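Lmo0812 protein (Listeria monocytogenes serovar 1/2a, PDB 4YF1) is a putative pyrophosphohydrolase of the HD-domain family that may remove the 3'-diphosphate from guanosine-3',5'-bis(diphosphate). Local coordinates at residues 48-52 against 111-116; 83-87 against 116-121; 102-107 against 157-163; 125-129 against 180-184. All blocks are in the same frame, centred on the assembly; numbering follows the deposited sequence. Where two conformers were deposited one is given.

Contact 1: residues 48-52 against 111-116; sequences FREEV and LEEKAL
Glu112 reaches from helix 111-132 to Arg49, the N-cap residue of helix 50-64, and Val52, in the first turn of that helix, lies under the whole length of its side chain. CB of Glu112 passes 3.9 Å from Val52 CG2. The extended chain (chi2 180°) then carries CG along the same methyl, and CD comes closest to it, 3.3 Å from Val52 CG2. At the tip the carboxylate is gripped side-on: Arg49 NE gives a nearly straight bond (174°) to OE2 of Glu112 at 2.7 Å, and Arg49 NH2 bonds to OE1 of Glu112 at 3.0 Å on its syn lone pair. The two flat groups lie nearly coplanar, 21° apart. A water bound to Arg49 N also reaches OE2, weakly. Beside this polar pair the Phe48 ring turns its edge to Leu111 CG, while its CZ presses on Ala115 CB at 3.5 Å. Leu43 of helix 35-45 and Phe173 of helix 172-184 both touch Phe48 and Ala115, and Glu79 of helix 78-87 takes the other end of the Arg49 guanidinium, which sets the contact among three further helices of the all-helical HD-type fold.

Contact 2: residues 83-87 against 116-121; sequences LVASH and LIVADK
Helices 78-87 and 111-132 pass here with their local axes 10.8 Å apart at a crossing angle of -65°, and the backbones come nearest between His87 and Ile117. In the conformer given, His87 fills the gap as a knob in a hole formed by Leu116, Ile117, Asp120 and Lys121. With CG trans to the backbone N (chi1 173°), its imidazole is carried over the second helix, where CG1 of Ile117 lies 3.7 Å from the ring centroid in a CH-pi contact over one face. The far edge of the ring is polar. NE2 of His87 donates to Asp120 OD2 at 3.2 Å; the carboxylate oxygen is nearly in the ring plane, but the ring meets it from above the carboxylate plane. His35, His59, Asp60 and Asp120 are consistent with the H...HD...D pattern of HD-domain phosphohydrolases; their side chains converge although no metal is bound to them in this crystal, and this contact therefore probably borders the active site. Asp120 OD1 is taken by His35 NE2, and the His87 ring stacks with that of His59. OD2 of Asp120 has a second donor in its neighbour Lys121, whose bent chain brings NZ to 3.0 Å, so this buried carboxylate has partners on both oxygens. Farther back, Leu116 CD1 packs on the CB of Leu83, 4.2 Å away, while Ser86 OG turns back to Leu83 O within its own helix.

Contact 3: residues 102-107 against 157-163; sequences TIEQVR and IKNNMEY
The Arg107 and Asn160 side chains run alongside each other in the same direction and join the end of helix 147-160 to helix 95-108. Asn160 OD1 accepts from Arg107 NE at 2.9 Å with an N-H...O angle of 148°, and receives a weaker, more bent bond from Arg107 NH1 at 3.2 Å. The donor NE stands above the carbonyl plane, and the guanidinium and amide planes are 74° apart; a bend at chi3 (-57°) folds the arginine back to this position. The other end of the amide is also spoken for: Asn160 ND2 donates to Gly156 O, one turn earlier, and rests its nitrogen 3.6 Å from the Ile103 CG2 methyl. Backbone acceptors are met within the segment and by Lys114. Ile157 O receives both Asn160 N and Met161 N, and Asn160 O closes a type I turn by accepting Tyr163 N. Lys114 NZ of helix 111-132 collects the carbonyls of Val106, Arg107, Met161 and Tyr163, bridging the ends of the two segments from a third helix. Beneath the polar pair, Ile157 CD1 lies 4.0 Å from Val106 CG1 and equally far from Ile103 CG1, while Val106 CG2 meets CB of selenomethionine Met161 at 3.9 Å. On the outer side Tyr163 CD2 touches Arg107 CG at 3.6 Å. Between the two segments both hydrogen bonds thus end on Asn160 OD1 and the rest of the contact is mainly apolar, while the ammonium of a single lysine, Lys114, meets carbonyls of both.

Contact 4: residues 125-129 against 180-184; sequences LTSVK and LVKWI
Over one face of the Trp183 indole stands the ammonium of Lys129: NZ lies 3.6 Å from the centroid of the five-membered ring and 16° off its normal, a cation-pi contact; at the edge, in plane, is Ile184 CG1 of the same helix. The lysine chain runs across the indole at about a right angle, its CG 4.0 Å from Trp183 CZ3. It is straight as far as CE, and a turn at chi4 (64°) brings NZ in over the ring. On the way CD of Lys129 presses closely on Leu180 CD2, 3.5 Å away. The two helices, 111-132 and 172-184, run in the same general direction, their local axes 10.4 Å apart at a crossing angle of 33°, and pack the C-terminal helix of the modelled chain alongside the long helix of the HD-type fold. Inward from the lysine the surface is aliphatic. Leu125 CD1 meets Val181 CG2 at 3.6 Å, its CB faces Leu180 CD1, and its CD2 approaches Ile184 CD1. That isoleucine methyl also touches Val128 CG1, 3.8 Å away, and so sits between two side chains one turn apart. Leu180 CD1 comes 3.6 Å from Thr126 OG1, a hydroxyl already bonded to the carbonyl of Leu122 in its own helix. Asn154 of helix 147-160 touches Leu125 and Val181, while Tyr142 of helix 139-142 lies against Val128.

Overall arrangement
Helix 111-132 runs through contacts 1, 2 and 4, from its first turn in contact 1 to its later turns in contact 4; the centres of contacts 1 and 4 lie about 22 Å apart on opposite sides of the chain's centre. Contact 2 is nearest that centre, about 5 Å away, and holds the Asp120 of the probable HD-type site; the bound sodium ion lies elsewhere, about 14 Å from the His87 side chain. Contacts 1 and 2 share Leu116 and stand about 8 Å apart between centres. Contact 3 touches both, through Lys114 of 111-116 and through Val118 against Met161, and meets contact 4 where Lys158 packs on Val181.

Contact 1: residues 48-52 against 111-116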
loop_
_atom_site.group_PDB
_atom_site.type_symbol
_atom_site.label_atom_id
_atom_site.label_comp_id
_atom_site.label_asym_id
_atom_site.label_seq_id
_atom_site.Cartn_x
_atom_site.Cartn_y
_atom_site.Cartn_z
ATOM N N PHE A 48 11.045 3.469 8.283
ATOM C CA PHE A 48 11.163 2.164 7.609
ATOM C C PHE A 48 11.105 2.268 6.093
ATOM O O PHE A 48 10.433 3.145 5.542
ATOM C CB PHE A 48 10.133 1.153 8.143
ATOM C CG PHE A 48 10.428 0.716 9.538
ATOM C CD1 PHE A 48 11.405 -0.241 9.774
ATOM C CD2 PHE A 48 9.740 1.263 10.635
ATOM C CE1 PHE A 48 11.729 -0.619 11.068
ATOM C CE2 PHE A 48 10.060 0.886 11.924
ATOM C CZ PHE A 48 11.052 -0.049 12.144
ATOM N N ARG A 49 11.833 1.370 5.424
ATOM C CA ARG A 49 11.897 1.377 3.974
ATOM C C ARG A 49 10.562 1.031 3.361
ATOM O O ARG A 49 9.661 0.484 4.034
ATOM C CB ARG A 49 12.984 0.415 3.464
ATOM C CG ARG A 49 12.732 -1.051 3.730
ATOM C CD ARG A 49 13.989 -1.890 3.562
ATOM N NE ARG A 49 13.790 -3.262 4.024
ATOM C CZ ARG A 49 13.716 -4.356 3.267
ATOM N NH1 ARG A 49 13.937 -4.339 1.938
ATOM N NH2 ARG A 49 13.510 -5.518 3.866
ATOM N N GLU A 50 10.456 1.310 2.071
ATOM C CA GLU A 50 9.222 1.132 1.317
ATOM C C GLU A 50 8.650 -0.294 1.378
ATOM O O GLU A 50 7.428 -0.472 1.551
ATOM C CB GLU A 50 9.417 1.564 -0.148
ATOM C CG GLU A 50 8.119 1.986 -0.809
ATOM C CD GLU A 50 7.537 3.253 -0.177
ATOM O OE1 GLU A 50 6.312 3.284 0.122
ATOM O OE2 GLU A 50 8.331 4.204 0.062
ATOM N N GLU A 51 9.518 -1.304 1.269
ATOM C CA GLU A 51 9.047 -2.688 1.351
ATOM C C GLU A 51 8.280 -2.962 2.669
ATOM O O GLU A 51 7.305 -3.718 2.686
ATOM C CB GLU A 51 10.187 -3.687 1.245
ATOM C CG GLU A 51 10.881 -3.758 -0.125
ATOM C CD GLU A 51 11.820 -2.617 -0.434
ATOM O OE1 GLU A 51 11.943 -1.635 0.348
ATOM O OE2 GLU A 51 12.479 -2.714 -1.509
ATOM N N VAL A 52 8.757 -2.367 3.759
ATOM C CA VAL A 52 8.130 -2.542 5.076
ATOM C C VAL A 52 6.803 -1.804 5.132
ATOM O O VAL A 52 5.818 -2.327 5.644
ATOM C CB VAL A 52 9.060 -2.072 6.229
ATOM C CG1 VAL A 52 8.377 -2.165 7.591
ATOM C CG2 VAL A 52 10.328 -2.912 6.282
ATOM N N LEU A 111 13.857 -6.438 13.488
ATOM C CA LEU A 111 13.238 -5.110 13.748
ATOM C C LEU A 111 12.033 -4.806 12.857
ATOM O O LEU A 111 10.963 -4.349 13.371
ATOM C CB LEU A 111 14.250 -3.960 13.684
ATOM C CG LEU A 111 13.703 -2.524 13.895
ATOM C CD1 LEU A 111 13.011 -2.381 15.225
ATOM C CD2 LEU A 111 14.826 -1.477 13.757
ATOM N N GLU A 112 12.155 -5.106 11.563
ATOM C CA GLU A 112 11.048 -4.878 10.606
ATOM C C GLU A 112 9.813 -5.706 10.971
ATOM O O GLU A 112 8.664 -5.179 11.018
ATOM C CB GLU A 112 11.472 -5.194 9.185
ATOM C CG GLU A 112 12.586 -4.254 8.725
ATOM C CD GLU A 112 13.046 -4.508 7.319
ATOM O OE1 GLU A 112 12.786 -5.608 6.772
ATOM O OE2 GLU A 112 13.708 -3.604 6.750
ATOM N N GLU A 113 10.038 -6.988 11.252
ATOM C CA GLU A 113 8.929 -7.900 11.625
ATOM C C GLU A 113 8.246 -7.445 12.884
ATOM O O GLU A 113 7.015 -7.523 12.964
ATOM C CB GLU A 113 9.458 -9.332 11.755
ATOM C CG GLU A 113 10.031 -9.828 10.420
ATOM C CD GLU A 113 10.841 -11.107 10.511
ATOM O OE1 GLU A 113 11.586 -11.306 11.507
ATOM O OE2 GLU A 113 10.762 -11.888 9.533
ATOM N N LYS A 114 9.017 -7.004 13.872
ATOM C CA LYS A 114 8.441 -6.467 15.132
ATOM C C LYS A 114 7.638 -5.208 14.855
ATOM O O LYS A 114 6.523 -5.043 15.326
ATOM C CB LYS A 114 9.551 -6.132 16.126
ATOM C CG LYS A 114 10.285 -7.351 16.656
ATOM C CD LYS A 114 11.520 -6.945 17.412
ATOM C CE LYS A 114 12.149 -8.095 18.204
ATOM N NZ LYS A 114 11.612 -8.096 19.597
ATOM N N ALA A 115 8.172 -4.352 13.998
ATOM C CA ALA A 115 7.500 -3.081 13.720
ATOM C C ALA A 115 6.145 -3.272 13.036
ATOM O O ALA A 115 5.204 -2.521 13.306
ATOM C CB ALA A 115 8.399 -2.170 12.884
ATOM N N LEU A 116 6.045 -4.276 12.163
ATOM C CA LEU A 116 4.797 -4.541 11.461
ATOM C C LEU A 116 3.689 -4.921 12.434
ATOM O O LEU A 116 2.519 -4.469 12.308
ATOM C CB LEU A 116 4.999 -5.671 10.488
ATOM C CG LEU A 116 5.787 -5.199 9.266
ATOM C CD1 LEU A 116 6.394 -6.432 8.599
ATOM C CD2 LEU A 116 4.871 -4.436 8.323
HETATM O O HOH W 1 13.704 -0.170 7.065
#

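Contact 2: residues 83-87 against 116-121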
loop_
_atom_site.group_PDB
_atom_site.type_symbol
_atom_site.label_atom_id
_atom_site.label_comp_id
_atom_site.label_asym_id
_atom_site.label_seq_id
_atom_site.Cartn_x
_atom_site.Cartn_y
_atom_site.Cartn_z
ATOM N N LEU A 83 7.582 -10.373 4.193
ATOM C CA LEU A 83 7.308 -9.479 5.316
ATOM C C LEU A 83 5.816 -9.634 5.723
ATOM O O LEU A 83 5.487 -9.752 6.906
ATOM C CB LEU A 83 7.669 -8.025 4.973
ATOM C CG LEU A 83 9.182 -7.721 4.951
ATOM C CD1 LEU A 83 9.456 -6.369 4.321
ATOM C CD2 LEU A 83 9.750 -7.778 6.363
ATOM N N VAL A 84 4.947 -9.687 4.731
ATOM C CA VAL A 84 3.518 -9.866 4.965
ATOM C C VAL A 84 3.223 -11.189 5.669
ATOM O O VAL A 84 2.466 -11.226 6.660
ATOM C CB VAL A 84 2.721 -9.777 3.645
ATOM C CG1 VAL A 84 1.276 -10.215 3.853
ATOM C CG2 VAL A 84 2.735 -8.358 3.133
ATOM N N ALA A 85 3.816 -12.268 5.167
ATOM C CA ALA A 85 3.606 -13.585 5.747
ATOM C C ALA A 85 4.084 -13.670 7.176
ATOM O O ALA A 85 3.520 -14.451 7.955
ATOM C CB ALA A 85 4.293 -14.668 4.916
ATOM N N SER A 86 5.102 -12.882 7.544
ATOM C CA SER A 86 5.624 -12.940 8.907
ATOM C C SER A 86 4.572 -12.609 9.992
ATOM O O SER A 86 4.659 -13.146 11.093
ATOM C CB SER A 86 6.842 -12.042 9.097
ATOM O OG SER A 86 6.518 -10.656 9.148
ATOM N N HIS A 87 3.571 -11.792 9.679
ATOM C CA HIS A 87 2.534 -11.403 10.669
ATOM C C HIS A 87 1.103 -11.860 10.362
ATOM O O HIS A 87 0.171 -11.506 11.082
ATOM C CB HIS A 87 2.559 -9.883 10.860
ATOM C CG HIS A 87 1.450 -9.356 11.720
ATOM N ND1 HIS A 87 0.904 -10.082 12.757
ATOM C CD2 HIS A 87 0.879 -8.129 11.782
ATOM C CE1 HIS A 87 -0.008 -9.350 13.373
ATOM N NE2 HIS A 87 -0.036 -8.158 12.808
ATOM N N LEU A 116 6.045 -4.276 12.163
ATOM C CA LEU A 116 4.797 -4.541 11.461
ATOM C C LEU A 116 3.689 -4.921 12.434
ATOM O O LEU A 116 2.519 -4.469 12.308
ATOM C CB LEU A 116 4.999 -5.671 10.488
ATOM C CG LEU A 116 5.787 -5.199 9.266
ATOM C CD1 LEU A 116 6.394 -6.432 8.599
ATOM C CD2 LEU A 116 4.871 -4.436 8.323
ATOM N N ILE A 117 4.063 -5.738 13.400
ATOM C CA ILE A 117 3.091 -6.182 14.424
ATOM C C ILE A 117 2.713 -5.020 15.336
ATOM O O ILE A 117 1.521 -4.824 15.606
ATOM C CB ILE A 117 3.644 -7.341 15.274
ATOM C CG1 ILE A 117 3.811 -8.590 14.408
ATOM C CG2 ILE A 117 2.689 -7.636 16.462
ATOM C CD1 ILE A 117 4.568 -9.748 15.043
ATOM N N VAL A 118 3.692 -4.294 15.873
ATOM C CA VAL A 118 3.359 -3.209 16.812
ATOM C C VAL A 118 2.547 -2.081 16.134
ATOM O O VAL A 118 1.566 -1.606 16.714
ATOM C CB VAL A 118 4.579 -2.681 17.548
ATOM C CG1 VAL A 118 4.230 -1.574 18.491
ATOM C CG2 VAL A 118 5.330 -3.786 18.280
ATOM N N ALA A 119 2.901 -1.706 14.904
ATOM C CA ALA A 119 2.164 -0.674 14.184
ATOM C C ALA A 119 0.700 -1.068 13.977
ATOM O O ALA A 119 -0.208 -0.252 14.134
ATOM C CB ALA A 119 2.822 -0.367 12.856
ATOM N N ASP A 120 0.491 -2.324 13.616
ATOM C CA ASP A 120 -0.855 -2.855 13.434
ATOM C C ASP A 120 -1.640 -2.750 14.761
ATOM O O ASP A 120 -2.779 -2.289 14.776
ATOM C CB ASP A 120 -0.768 -4.316 13.009
ATOM C CG ASP A 120 -2.153 -4.997 12.933
ATOM O OD1 ASP A 120 -3.018 -4.508 12.188
ATOM O OD2 ASP A 120 -2.341 -6.033 13.585
ATOM N N LYS A 121 -1.020 -3.155 15.861
ATOM C CA LYS A 121 -1.706 -3.087 17.198
ATOM C C LYS A 121 -1.930 -1.687 17.683
ATOM O O LYS A 121 -2.898 -1.411 18.369
ATOM C CB LYS A 121 -0.929 -3.842 18.268
ATOM C CG LYS A 121 -1.315 -5.283 18.345
ATOM C CD LYS A 121 -1.009 -6.011 17.084
ATOM C CE LYS A 121 -2.089 -7.022 16.811
ATOM N NZ LYS A 121 -1.578 -7.940 15.749
#

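Contact 3: residues 102-107 against 157-163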
loop_
_atom_site.group_PDB
_atom_site.type_symbol
_atom_site.label_atom_id
_atom_site.label_comp_id
_atom_site.label_asym_id
_atom_site.label_seq_id
_atom_site.Cartn_x
_atom_site.Cartn_y
_atom_site.Cartn_z
ATOM N N THR A 102 1.565 -14.826 17.580
ATOM C CA THR A 102 1.968 -13.427 17.316
ATOM C C THR A 102 2.910 -12.886 18.409
ATOM O O THR A 102 3.918 -12.186 18.094
ATOM C CB THR A 102 0.761 -12.555 17.056
ATOM O OG1 THR A 102 0.144 -13.015 15.860
ATOM C CG2 THR A 102 1.125 -11.086 16.895
ATOM N N ILE A 103 2.645 -13.227 19.665
ATOM C CA ILE A 103 3.531 -12.838 20.773
ATOM C C ILE A 103 4.942 -13.427 20.581
ATOM O O ILE A 103 5.945 -12.676 20.703
ATOM C CB ILE A 103 2.932 -13.236 22.138
ATOM C CG1 ILE A 103 1.682 -12.388 22.369
ATOM C CG2 ILE A 103 3.940 -13.053 23.276
ATOM C CD1 ILE A 103 0.788 -12.903 23.503
ATOM N N GLU A 104 5.027 -14.709 20.185
ATOM C CA GLU A 104 6.326 -15.328 19.943
ATOM C C GLU A 104 7.052 -14.595 18.792
ATOM O O GLU A 104 8.271 -14.374 18.855
ATOM C CB GLU A 104 6.208 -16.851 19.616
ATOM C CG GLU A 104 7.559 -17.523 19.231
ATOM C CD GLU A 104 7.457 -18.990 18.766
ATOM O OE1 GLU A 104 6.330 -19.533 18.629
ATOM O OE2 GLU A 104 8.514 -19.618 18.563
ATOM N N GLN A 105 6.299 -14.247 17.748
ATOM C CA GLN A 105 6.879 -13.558 16.596
ATOM C C GLN A 105 7.369 -12.125 16.947
ATOM O O GLN A 105 8.470 -11.703 16.477
ATOM C CB GLN A 105 5.893 -13.576 15.439
ATOM C CG GLN A 105 6.316 -12.841 14.199
ATOM C CD GLN A 105 7.407 -13.544 13.459
ATOM O OE1 GLN A 105 7.816 -14.660 13.789
ATOM N NE2 GLN A 105 7.857 -12.900 12.412
ATOM N N VAL A 106 6.616 -11.402 17.781
ATOM C CA VAL A 106 7.038 -10.071 18.193
ATOM C C VAL A 106 8.239 -10.183 19.117
ATOM O O VAL A 106 9.089 -9.275 19.134
ATOM C CB VAL A 106 5.911 -9.197 18.773
ATOM C CG1 VAL A 106 5.778 -9.405 20.271
ATOM C CG2 VAL A 106 6.152 -7.705 18.491
ATOM N N ARG A 107 8.404 -11.327 19.784
ATOM C CA ARG A 107 9.591 -11.490 20.626
ATOM C C ARG A 107 10.858 -11.760 19.804
ATOM O O ARG A 107 11.895 -11.168 20.061
ATOM C CB ARG A 107 9.411 -12.637 21.590
ATOM C CG ARG A 107 10.589 -12.909 22.506
ATOM C CD ARG A 107 10.432 -14.215 23.279
ATOM N NE ARG A 107 9.202 -14.219 24.042
ATOM C CZ ARG A 107 8.207 -15.100 23.981
ATOM N NH1 ARG A 107 7.164 -14.890 24.766
ATOM N NH2 ARG A 107 8.253 -16.221 23.250
ATOM N N ILE A 157 2.280 -8.413 23.750
ATOM C CA ILE A 157 2.992 -7.667 22.695
ATOM C C ILE A 157 3.886 -6.632 23.378
ATOM O O ILE A 157 5.103 -6.580 23.141
ATOM C CB ILE A 157 2.028 -6.954 21.709
ATOM C CG1 ILE A 157 1.109 -7.959 20.960
ATOM C CG2 ILE A 157 2.829 -6.123 20.697
ATOM C CD1 ILE A 157 1.832 -9.056 20.223
ATOM N N LYS A 158 3.282 -5.832 24.267
ATOM C CA LYS A 158 4.030 -4.800 24.968
ATOM C C LYS A 158 5.265 -5.336 25.696
ATOM O O LYS A 158 6.365 -4.755 25.583
ATOM C CB LYS A 158 3.133 -3.978 25.899
ATOM C CG LYS A 158 3.893 -3.130 26.899
ATOM C CD LYS A 158 2.928 -2.512 27.884
ATOM C CE LYS A 158 3.602 -2.242 29.213
ATOM N NZ LYS A 158 3.971 -3.517 29.914
ATOM N N ASN A 159 5.126 -6.461 26.394
ATOM C CA ASN A 159 6.251 -7.018 27.158
ATOM C C ASN A 159 7.272 -7.812 26.362
ATOM O O ASN A 159 8.285 -8.195 26.914
ATOM C CB ASN A 159 5.719 -7.860 28.321
ATOM C CG ASN A 159 5.019 -7.001 29.346
ATOM O OD1 ASN A 159 5.356 -5.828 29.482
ATOM N ND2 ASN A 159 4.026 -7.544 30.029
ATOM N N ASN A 160 7.005 -8.054 25.088
ATOM C CA ASN A 160 7.936 -8.831 24.260
ATOM C C ASN A 160 8.508 -8.063 23.068
ATOM O O ASN A 160 9.583 -8.434 22.558
ATOM C CB ASN A 160 7.249 -10.122 23.808
ATOM C CG ASN A 160 7.171 -11.149 24.922
ATOM O OD1 ASN A 160 8.142 -11.837 25.204
ATOM N ND2 ASN A 160 6.016 -11.242 25.578
HETATM N N MSE A 161 7.870 -6.952 22.698
HETATM C CA MSE A 161 8.296 -6.195 21.490
HETATM C C MSE A 161 9.727 -5.683 21.535
HETATM O O MSE A 161 10.364 -5.574 20.478
HETATM C CB MSE A 161 7.320 -5.077 21.165
HETATM C CG MSE A 161 7.329 -4.008 22.258
HETATM SE SE MSE A 161 5.960 -2.654 21.935
HETATM C CE MSE A 161 6.409 -1.575 23.489
ATOM N N GLU A 162 10.255 -5.380 22.724
ATOM C CA GLU A 162 11.671 -4.888 22.827
ATOM C C GLU A 162 12.753 -5.966 22.946
ATOM O O GLU A 162 13.957 -5.661 22.816
ATOM C CB GLU A 162 11.815 -3.914 24.000
ATOM C CG GLU A 162 10.947 -2.676 23.835
ATOM C CD GLU A 162 11.233 -1.599 24.870
ATOM O OE1 GLU A 162 12.020 -1.840 25.819
ATOM O OE2 GLU A 162 10.685 -0.495 24.707
ATOM N N TYR A 163 12.347 -7.212 23.090
ATOM C CA TYR A 163 13.279 -8.309 23.292
ATOM C C TYR A 163 14.309 -8.409 22.160
ATOM O O TYR A 163 13.953 -8.497 20.989
ATOM C CB TYR A 163 12.554 -9.644 23.421
ATOM C CG TYR A 163 13.488 -10.771 23.849
ATOM C CD1 TYR A 163 13.886 -10.891 25.186
ATOM C CD2 TYR A 163 13.980 -11.698 22.931
ATOM C CE1 TYR A 163 14.766 -11.898 25.595
ATOM C CE2 TYR A 163 14.849 -12.717 23.329
ATOM C CZ TYR A 163 15.235 -12.807 24.662
ATOM O OH TYR A 163 16.098 -13.786 25.076
#

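Contact 4: residues 125-129 against 180-184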
loop_
_atom_site.group_PDB
_atom_site.type_symbol
_atom_site.label_atom_id
_atom_site.label_comp_id
_atom_site.label_asym_id
_atom_site.label_seq_id
_atom_site.Cartn_x
_atom_site.Cartn_y
_atom_site.Cartn_z
ATOM N N LEU A 125 -5.508 -0.218 18.900
ATOM C CA LEU A 125 -5.744 0.352 20.246
ATOM C C LEU A 125 -6.077 1.842 20.234
ATOM O O LEU A 125 -6.838 2.326 21.100
ATOM C CB LEU A 125 -4.627 0.090 21.241
ATOM C CG LEU A 125 -4.415 -1.316 21.740
ATOM C CD1 LEU A 125 -3.561 -1.209 22.984
ATOM C CD2 LEU A 125 -5.737 -2.014 22.062
ATOM N N THR A 126 -5.528 2.575 19.269
ATOM C CA THR A 126 -5.889 3.978 19.120
ATOM C C THR A 126 -7.419 4.070 18.928
ATOM O O THR A 126 -8.072 4.907 19.563
ATOM C CB THR A 126 -5.143 4.615 17.959
ATOM O OG1 THR A 126 -3.742 4.609 18.280
ATOM C CG2 THR A 126 -5.609 6.041 17.720
ATOM N N SER A 127 -7.983 3.196 18.097
ATOM C CA SER A 127 -9.439 3.201 17.877
ATOM C C SER A 127 -10.201 2.745 19.119
ATOM O O SER A 127 -11.309 3.232 19.377
ATOM C CB SER A 127 -9.816 2.338 16.671
ATOM O OG SER A 127 -9.166 2.856 15.511
ATOM N N VAL A 128 -9.618 1.814 19.875
ATOM C CA VAL A 128 -10.224 1.348 21.112
ATOM C C VAL A 128 -10.279 2.500 22.125
ATOM O O VAL A 128 -11.339 2.763 22.687
ATOM C CB VAL A 128 -9.484 0.136 21.728
ATOM C CG1 VAL A 128 -10.051 -0.189 23.103
ATOM C CG2 VAL A 128 -9.572 -1.083 20.809
ATOM N N LYS A 129 -9.155 3.189 22.349
ATOM C CA LYS A 129 -9.118 4.322 23.308
ATOM C C LYS A 129 -10.187 5.376 22.975
ATOM O O LYS A 129 -10.871 5.908 23.871
ATOM C CB LYS A 129 -7.734 4.979 23.345
ATOM C CG LYS A 129 -7.653 6.225 24.234
ATOM C CD LYS A 129 -6.316 6.928 24.067
ATOM C CE LYS A 129 -6.272 8.270 24.789
ATOM N NZ LYS A 129 -6.395 8.110 26.259
ATOM N N LEU A 180 -0.663 3.288 25.538
ATOM C CA LEU A 180 -2.039 2.876 25.287
ATOM C C LEU A 180 -2.424 1.603 26.040
ATOM O O LEU A 180 -3.552 1.511 26.576
ATOM C CB LEU A 180 -2.337 2.679 23.801
ATOM C CG LEU A 180 -2.806 3.887 23.038
ATOM C CD1 LEU A 180 -2.776 3.626 21.557
ATOM C CD2 LEU A 180 -4.212 4.255 23.477
ATOM N N VAL A 181 -1.527 0.608 26.063
ATOM C CA VAL A 181 -1.817 -0.643 26.788
ATOM C C VAL A 181 -2.006 -0.367 28.279
ATOM O O VAL A 181 -2.961 -0.892 28.902
ATOM C CB VAL A 181 -0.743 -1.714 26.514
ATOM C CG1 VAL A 181 -0.909 -2.943 27.407
ATOM C CG2 VAL A 181 -0.807 -2.114 25.049
ATOM N N LYS A 182 -1.126 0.456 28.838
ATOM C CA LYS A 182 -1.194 0.843 30.254
ATOM C C LYS A 182 -2.487 1.607 30.571
ATOM O O LYS A 182 -3.105 1.390 31.630
ATOM C CB LYS A 182 0.029 1.683 30.630
ATOM C CG LYS A 182 0.154 2.008 32.114
ATOM C CD LYS A 182 1.497 2.654 32.419
ATOM C CE LYS A 182 1.665 2.935 33.903
ATOM N NZ LYS A 182 2.957 3.625 34.187
ATOM N N TRP A 183 -2.910 2.467 29.645
ATOM C CA TRP A 183 -4.142 3.259 29.821
ATOM C C TRP A 183 -5.401 2.390 29.745
ATOM O O TRP A 183 -6.283 2.487 30.597
ATOM C CB TRP A 183 -4.261 4.363 28.759
ATOM C CG TRP A 183 -5.365 5.388 29.078
ATOM C CD1 TRP A 183 -5.222 6.541 29.800
ATOM C CD2 TRP A 183 -6.747 5.337 28.677
ATOM N NE1 TRP A 183 -6.424 7.203 29.881
ATOM C CE2 TRP A 183 -7.376 6.492 29.201
ATOM C CE3 TRP A 183 -7.516 4.425 27.941
ATOM C CZ2 TRP A 183 -8.751 6.758 29.015
ATOM C CZ3 TRP A 183 -8.887 4.696 27.739
ATOM C CH2 TRP A 183 -9.485 5.852 28.281
ATOM N N ILE A 184 -5.499 1.572 28.710
ATOM C CA ILE A 184 -6.659 0.728 28.527
ATOM C C ILE A 184 -6.763 -0.419 29.557
ATOM O O ILE A 184 -7.844 -0.661 30.073
ATOM C CB ILE A 184 -6.725 0.178 27.093
ATOM C CG1 ILE A 184 -6.920 1.333 26.108
ATOM C CG2 ILE A 184 -7.835 -0.867 26.930
ATOM C CD1 ILE A 184 -6.754 0.948 24.661
#